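Local coordinates for hypothetical protein TT1426 (Thermus thermophilus, PDB 1WD5), which is of unknown function but belongs to the phosphoribosyltransferase family and is therefore probably a glycosyltransferase, at residues S176-F181 with G185-D190; G46-V51 with K119-V124; R110-K115 with D198-L203. One frame throughout, in Å; residues are numbered along the deposited sequence.

From the N terminus, G46-V51 comes first, at the start of strand 48-59. The chain then runs through helix 88-112 to R110-K115, which opens contact 3, and on to K119-V124 at strand 122-126, where contact 2 closes a loop of 67 residues. After strand 171-174, S176-F181 opens contact 1, and G185-D190 comes back to it after three intervening residues, folding a surface loop on itself. Contact 3 closes last, at D198-L203 on helix 196-204, so contact 1 nests inside it while contacts 2 and 3 cross. These two also touch, through arginines of R110-K115. Contact 2 links two strands across strand 26-29; contact 3 packs the end of helix 88-112 against helix 196-204.

Contact 1. Residues S176-F181 with G185-D190; sequences SVPQDF and GAYYLD
The ring of Y187 reaches over to P178 and F181, with its hydroxyl end against the backbone of the type I turn P178-F181. CG of P178 meets the hydroxyl end obliquely, 3.7 Å from CZ of Y187, a compact apolar ring beside an aromatic carbon. The other neighbour is F181, whose CE1 lies 3.9 Å from CE1 of Y187. The planes differ by 24° but are slid apart, centroids 5.7 Å from each other, so the rings barely overlap. F181 gets there with CG anti to its backbone N (chi1 -175°); Y187 has CG anti to its carbonyl carbon (chi1 -55°), which carries the ring out to the turn. CB of A186 sits over one face of the tyrosine, near its rim. The phenol oxygen is held by the backbone amide of A182, and a water 2.8 Å from Y187 OH donates to D180 OD2 at 2.9 Å. Replacing Y187 with an alanine would probably open a gap beside P178 and F181 and leave the A182 amide and the water without their hydroxyl partner. Tyrosine thus joins two chemistries, apolar at the ring and polar at its end, in the loop after strand 171-174.

Contact 2. Residues G46-V51 with K119-V124; sequences GGELDV and KGRDVV
The guanidinium of R121 receives E48 at its edge, close to its own plane: NH1 donates to OE1 across 3.1 Å, with an N-H...O angle of 154°, making a salt bridge. The carboxylate is turned 55° from the guanidinium, so the two groups are not coplanar, and OE1 is met nearly along its C-O axis. The bridge reaches across one strand, 26-29, of the central, largely parallel sheet of the phosphoribosyltransferase fold. E48 starts strand 48-59 and R121 stands just before strand 122-126; the separation of 9.7 Å between the CA atoms of E48 and V123 fits strands two places apart. The length of glutamate and arginine suits a gap with a whole strand in it. E48 is extended beyond CG, which lies anti to the backbone N, and its side chain crosses that of R121 at about a right angle. R121 runs straight through its second torsion, then bends at the third (chi3 68°), which brings NH1 round to the glutamate, and its side chain touches V26 of the middle strand on the way.

Both carboxylate oxygens of E48 are engaged, since OE2 forms a salt bridge with R113 NH2, and that same nitrogen probably also donates to the carbonyl of L49. Two arginines therefore share this glutamate, which would probably keep it ionised. R121 NH1 also gives a weak hydrogen bond to A117 O, a further tie to the chain leading into strand 122-126, which continues from R121 with D122 and buried valines. The bridge rests on one hydrogen bond, from NH1; R121 NH2 lies 3.6 Å from the same E48 OE1, and OE2 is taken by R113.

Contact 3. Residues R110-K115 with D198-L203; sequences RRVRPK and DVEAIL
V112 and R113 both rest on L203, and V112 also borders the carbonyl and carboxylate of E200. CG2 of V112 lies 3.9 Å from CB of L203 and 4.1 Å from the carbonyl O of E200, while CG1 of V112 is 4.2 Å from OE1 of E200. The small branched valine can therefore touch two successive turns of the opposing helix. R113 adds its methylene groups, CB at 3.4 Å from L203 O and CG at 3.8 Å from L203 CD2; its unusual, nearly eclipsed first torsion (chi1 125°) and two further bends bring aliphatic carbons to the leucine and send the guanidinium toward the strand of G46-V51, where NH2 meets E48. Buried L203 suits its place, using CB and CD2 to meet both neighbours. In this alpha/beta phosphoribosyltransferase fold, the end of helix 88-112 and the first residue beyond it pack against helix 196-204. Y109 also touches L203 and E200, and L203 touches L49 of strand 48-59. Further out, R113 NH1 donates to P114 O at 2.8 Å. R110 NH1 donates to R113 O at 3.1 Å, in the guanidinium plane, which steadies the backbone of R113. R110 itself is positioned by salt bridges from NE to E72 and from NH1 to OD1 of D50.

Contact 1. Residues S176-F181 with G185-D190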
# COMPACT_ATOMS: atom_id res chain seq x y z
N SER A 176 7.20 -10.67 -10.50
CA SER A 176 6.51 -11.56 -11.41
C SER A 176 5.16 -11.00 -11.82
O SER A 176 4.41 -10.47 -11.00
CB SER A 176 6.32 -12.93 -10.75
OG SER A 176 5.38 -13.71 -11.45
N VAL A 177 4.86 -11.11 -13.11
CA VAL A 177 3.60 -10.64 -13.68
C VAL A 177 3.08 -11.74 -14.59
O VAL A 177 3.16 -11.64 -15.81
CB VAL A 177 3.81 -9.36 -14.51
CG1 VAL A 177 2.48 -8.86 -15.04
CG2 VAL A 177 4.48 -8.29 -13.65
N PRO A 178 2.55 -12.82 -14.00
CA PRO A 178 2.03 -13.95 -14.76
C PRO A 178 0.84 -13.62 -15.67
O PRO A 178 -0.17 -13.08 -15.22
CB PRO A 178 1.67 -14.97 -13.68
CG PRO A 178 1.30 -14.10 -12.51
CD PRO A 178 2.37 -13.04 -12.55
N GLN A 179 0.98 -13.96 -16.95
CA GLN A 179 -0.07 -13.73 -17.94
C GLN A 179 -1.35 -14.46 -17.57
O GLN A 179 -2.43 -14.14 -18.08
CB GLN A 179 0.39 -14.18 -19.32
CG GLN A 179 1.30 -13.20 -20.04
CD GLN A 179 0.56 -11.96 -20.51
OE1 GLN A 179 0.07 -11.17 -19.70
NE2 GLN A 179 0.47 -11.78 -21.83
N ASP A 180 -1.24 -15.45 -16.69
CA ASP A 180 -2.39 -16.23 -16.26
C ASP A 180 -2.61 -16.08 -14.76
O ASP A 180 -2.95 -17.04 -14.07
CB ASP A 180 -2.19 -17.70 -16.63
CG ASP A 180 -0.93 -18.29 -16.02
OD1 ASP A 180 0.15 -17.69 -16.17
OD2 ASP A 180 -1.02 -19.37 -15.39
N PHE A 181 -2.42 -14.86 -14.27
CA PHE A 181 -2.58 -14.56 -12.85
C PHE A 181 -3.82 -15.20 -12.26
O PHE A 181 -4.93 -14.99 -12.75
CB PHE A 181 -2.66 -13.05 -12.64
CG PHE A 181 -2.71 -12.64 -11.19
CD1 PHE A 181 -1.54 -12.51 -10.45
CD2 PHE A 181 -3.93 -12.39 -10.57
CE1 PHE A 181 -1.59 -12.14 -9.11
CE2 PHE A 181 -3.99 -12.02 -9.23
CZ PHE A 181 -2.82 -11.90 -8.50
N GLY A 185 -2.51 -15.48 -3.21
CA GLY A 185 -2.16 -16.63 -2.39
C GLY A 185 -1.65 -17.83 -3.15
O GLY A 185 -0.99 -18.70 -2.58
N ALA A 186 -1.94 -17.90 -4.44
CA ALA A 186 -1.49 -19.04 -5.24
C ALA A 186 0.03 -19.03 -5.45
O ALA A 186 0.61 -20.05 -5.79
CB ALA A 186 -2.20 -19.05 -6.59
N TYR A 187 0.67 -17.89 -5.22
CA TYR A 187 2.11 -17.81 -5.43
C TYR A 187 2.96 -17.92 -4.18
O TYR A 187 4.16 -17.64 -4.21
CB TYR A 187 2.45 -16.54 -6.21
CG TYR A 187 1.68 -16.44 -7.50
CD1 TYR A 187 0.45 -15.78 -7.54
CD2 TYR A 187 2.13 -17.07 -8.66
CE1 TYR A 187 -0.32 -15.76 -8.71
CE2 TYR A 187 1.37 -17.06 -9.83
CZ TYR A 187 0.15 -16.40 -9.84
OH TYR A 187 -0.62 -16.40 -10.99
N TYR A 188 2.34 -18.33 -3.08
CA TYR A 188 3.04 -18.49 -1.81
C TYR A 188 2.80 -19.89 -1.22
O TYR A 188 1.66 -20.36 -1.13
CB TYR A 188 2.56 -17.45 -0.79
CG TYR A 188 3.02 -16.03 -1.04
CD1 TYR A 188 2.30 -15.16 -1.86
CD2 TYR A 188 4.18 -15.54 -0.43
CE1 TYR A 188 2.72 -13.85 -2.07
CE2 TYR A 188 4.61 -14.23 -0.63
CZ TYR A 188 3.88 -13.39 -1.44
OH TYR A 188 4.30 -12.09 -1.64
N LEU A 189 3.88 -20.57 -0.83
CA LEU A 189 3.72 -21.90 -0.25
C LEU A 189 3.04 -21.72 1.11
O LEU A 189 2.13 -22.46 1.47
CB LEU A 189 5.08 -22.58 -0.06
CG LEU A 189 5.05 -23.95 0.61
CD1 LEU A 189 4.24 -24.93 -0.26
CD2 LEU A 189 6.47 -24.46 0.80
N ASP A 190 3.50 -20.71 1.84
CA ASP A 190 2.94 -20.39 3.15
C ASP A 190 2.26 -19.03 3.05
O ASP A 190 2.92 -17.99 3.01
CB ASP A 190 4.06 -20.34 4.20
CG ASP A 190 3.59 -19.77 5.54
OD1 ASP A 190 2.39 -19.46 5.70
OD2 ASP A 190 4.44 -19.64 6.45
O HOH W 1 0.05 -18.35 -12.89

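Contact 2. Residues G46-V51 with K119-V124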
# COMPACT_ATOMS: atom_id res chain seq x y z
N GLY A 46 17.97 -0.94 4.80
CA GLY A 46 18.40 0.01 5.80
C GLY A 46 17.44 1.19 5.86
O GLY A 46 17.83 2.32 6.13
N GLY A 47 16.17 0.91 5.59
CA GLY A 47 15.16 1.95 5.61
C GLY A 47 14.33 1.93 6.88
O GLY A 47 14.69 1.30 7.87
N GLU A 48 13.19 2.63 6.83
CA GLU A 48 12.29 2.72 7.97
C GLU A 48 10.91 2.16 7.62
O GLU A 48 10.31 2.54 6.61
CB GLU A 48 12.18 4.19 8.40
CG GLU A 48 11.09 4.48 9.41
CD GLU A 48 11.19 5.88 9.99
OE1 GLU A 48 11.50 6.82 9.22
OE2 GLU A 48 10.96 6.05 11.20
N LEU A 49 10.39 1.27 8.46
CA LEU A 49 9.10 0.65 8.21
C LEU A 49 7.92 1.34 8.87
O LEU A 49 8.00 1.80 10.01
CB LEU A 49 9.14 -0.82 8.66
CG LEU A 49 7.91 -1.73 8.54
CD1 LEU A 49 6.91 -1.41 9.63
CD2 LEU A 49 7.29 -1.58 7.16
N ASP A 50 6.82 1.44 8.13
CA ASP A 50 5.59 2.03 8.64
C ASP A 50 4.45 1.46 7.82
O ASP A 50 4.67 0.74 6.84
CB ASP A 50 5.60 3.57 8.55
CG ASP A 50 4.47 4.21 9.35
OD1 ASP A 50 3.79 3.49 10.11
OD2 ASP A 50 4.28 5.43 9.23
N VAL A 51 3.23 1.76 8.23
CA VAL A 51 2.07 1.26 7.53
C VAL A 51 1.36 2.42 6.84
O VAL A 51 1.42 3.56 7.32
CB VAL A 51 1.10 0.59 8.52
CG1 VAL A 51 0.66 1.61 9.57
CG2 VAL A 51 -0.10 0.03 7.79
N LYS A 119 7.39 13.56 3.77
CA LYS A 119 7.76 14.73 2.98
C LYS A 119 9.23 14.77 2.59
O LYS A 119 10.11 14.67 3.44
CB LYS A 119 7.40 16.01 3.75
CG LYS A 119 7.70 17.29 2.99
CD LYS A 119 7.32 18.52 3.80
CE LYS A 119 7.55 19.80 3.01
NZ LYS A 119 7.12 21.01 3.77
N GLY A 120 9.48 14.93 1.30
CA GLY A 120 10.85 15.01 0.80
C GLY A 120 11.70 13.76 0.99
O GLY A 120 12.93 13.84 0.96
N ARG A 121 11.08 12.61 1.18
CA ARG A 121 11.85 11.38 1.35
C ARG A 121 11.46 10.38 0.29
O ARG A 121 10.42 10.52 -0.36
CB ARG A 121 11.60 10.79 2.74
CG ARG A 121 11.94 11.74 3.88
CD ARG A 121 11.72 11.10 5.23
NE ARG A 121 12.67 10.02 5.48
CZ ARG A 121 12.62 9.22 6.53
NH1 ARG A 121 11.66 9.37 7.43
NH2 ARG A 121 13.52 8.26 6.68
N ASP A 122 12.31 9.38 0.08
CA ASP A 122 12.01 8.35 -0.91
C ASP A 122 11.02 7.41 -0.24
O ASP A 122 11.26 6.93 0.87
CB ASP A 122 13.27 7.58 -1.31
CG ASP A 122 14.28 8.46 -2.06
OD1 ASP A 122 13.86 9.42 -2.73
OD2 ASP A 122 15.49 8.16 -1.98
N VAL A 123 9.91 7.14 -0.91
CA VAL A 123 8.88 6.27 -0.37
C VAL A 123 8.62 5.05 -1.24
O VAL A 123 8.43 5.17 -2.46
CB VAL A 123 7.55 7.04 -0.19
CG1 VAL A 123 6.49 6.12 0.39
CG2 VAL A 123 7.77 8.25 0.71
N VAL A 124 8.61 3.87 -0.61
CA VAL A 124 8.35 2.61 -1.30
C VAL A 124 7.03 2.02 -0.78
O VAL A 124 6.87 1.82 0.42
CB VAL A 124 9.47 1.59 -1.04
CG1 VAL A 124 9.19 0.29 -1.77
CG2 VAL A 124 10.81 2.16 -1.48

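Contact 3. Residues R110-K115 with D198-L203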
# COMPACT_ATOMS: atom_id res chain seq x y z
N ARG A 110 -1.30 3.35 15.52
CA ARG A 110 -0.58 4.57 15.88
C ARG A 110 -0.21 4.61 17.35
O ARG A 110 0.68 5.37 17.75
CB ARG A 110 -1.39 5.81 15.50
CG ARG A 110 -1.48 6.03 13.99
CD ARG A 110 -0.09 6.04 13.36
NE ARG A 110 -0.11 5.99 11.90
CZ ARG A 110 0.86 5.44 11.17
NH1 ARG A 110 1.89 4.88 11.77
NH2 ARG A 110 0.79 5.44 9.84
N ARG A 111 -0.87 3.80 18.17
CA ARG A 111 -0.56 3.76 19.59
C ARG A 111 0.80 3.08 19.81
O ARG A 111 1.51 3.40 20.76
CB ARG A 111 -1.65 3.02 20.35
CG ARG A 111 -1.43 2.96 21.86
CD ARG A 111 -2.75 2.66 22.55
NE ARG A 111 -3.73 3.70 22.26
CZ ARG A 111 -4.99 3.47 21.91
NH1 ARG A 111 -5.43 2.22 21.79
NH2 ARG A 111 -5.81 4.49 21.66
N VAL A 112 1.16 2.15 18.92
CA VAL A 112 2.43 1.44 19.04
C VAL A 112 3.54 1.99 18.15
O VAL A 112 4.72 1.73 18.39
CB VAL A 112 2.27 -0.07 18.74
CG1 VAL A 112 1.28 -0.69 19.72
CG2 VAL A 112 1.80 -0.28 17.32
N ARG A 113 3.18 2.74 17.10
CA ARG A 113 4.18 3.33 16.20
C ARG A 113 3.58 4.55 15.50
O ARG A 113 2.66 4.44 14.69
CB ARG A 113 4.69 2.27 15.20
CG ARG A 113 4.59 2.59 13.70
CD ARG A 113 5.43 3.78 13.28
NE ARG A 113 6.63 3.45 12.51
CZ ARG A 113 7.62 4.32 12.31
NH1 ARG A 113 7.53 5.54 12.82
NH2 ARG A 113 8.70 3.98 11.61
N PRO A 114 4.10 5.75 15.83
CA PRO A 114 3.63 7.02 15.26
C PRO A 114 3.94 7.13 13.77
O PRO A 114 4.91 6.54 13.29
CB PRO A 114 4.37 8.07 16.08
CG PRO A 114 5.67 7.39 16.35
CD PRO A 114 5.23 5.99 16.74
N LYS A 115 3.11 7.87 13.05
CA LYS A 115 3.31 8.04 11.62
C LYS A 115 4.67 8.65 11.31
O LYS A 115 5.01 9.73 11.81
CB LYS A 115 2.21 8.93 11.03
CG LYS A 115 2.36 9.15 9.54
CD LYS A 115 1.23 9.98 8.97
CE LYS A 115 1.39 10.13 7.46
NZ LYS A 115 0.29 10.90 6.85
N ASP A 198 -0.34 -9.26 14.94
CA ASP A 198 0.94 -9.53 14.28
C ASP A 198 1.49 -8.22 13.69
O ASP A 198 2.68 -7.96 13.76
CB ASP A 198 0.79 -10.57 13.16
CG ASP A 198 0.44 -11.96 13.70
OD1 ASP A 198 0.87 -12.30 14.82
OD2 ASP A 198 -0.26 -12.71 12.99
N VAL A 199 0.61 -7.40 13.12
CA VAL A 199 1.05 -6.13 12.55
C VAL A 199 1.56 -5.23 13.66
O VAL A 199 2.57 -4.56 13.50
CB VAL A 199 -0.09 -5.42 11.79
CG1 VAL A 199 0.36 -4.02 11.37
CG2 VAL A 199 -0.48 -6.23 10.55
N GLU A 200 0.86 -5.21 14.79
CA GLU A 200 1.26 -4.39 15.92
C GLU A 200 2.63 -4.81 16.44
O GLU A 200 3.45 -3.96 16.80
CB GLU A 200 0.25 -4.50 17.06
CG GLU A 200 -1.00 -3.65 16.88
CD GLU A 200 -1.97 -3.79 18.05
OE1 GLU A 200 -1.50 -3.76 19.21
OE2 GLU A 200 -3.19 -3.92 17.80
N ALA A 201 2.87 -6.12 16.49
CA ALA A 201 4.15 -6.65 16.96
C ALA A 201 5.28 -6.14 16.07
O ALA A 201 6.34 -5.74 16.55
CB ALA A 201 4.12 -8.17 16.95
N ILE A 202 5.04 -6.15 14.76
CA ILE A 202 6.03 -5.68 13.80
C ILE A 202 6.26 -4.18 13.96
O ILE A 202 7.41 -3.73 14.03
CB ILE A 202 5.59 -5.97 12.36
CG1 ILE A 202 5.57 -7.49 12.13
CG2 ILE A 202 6.52 -5.29 11.38
CD1 ILE A 202 5.05 -7.90 10.78
N LEU A 203 5.18 -3.41 14.04
CA LEU A 203 5.27 -1.96 14.19
C LEU A 203 6.00 -1.51 15.45
O LEU A 203 6.69 -0.48 15.44
CB LEU A 203 3.86 -1.35 14.17
CG LEU A 203 3.08 -1.38 12.85
CD1 LEU A 203 1.68 -0.80 13.06
CD2 LEU A 203 3.82 -0.59 11.79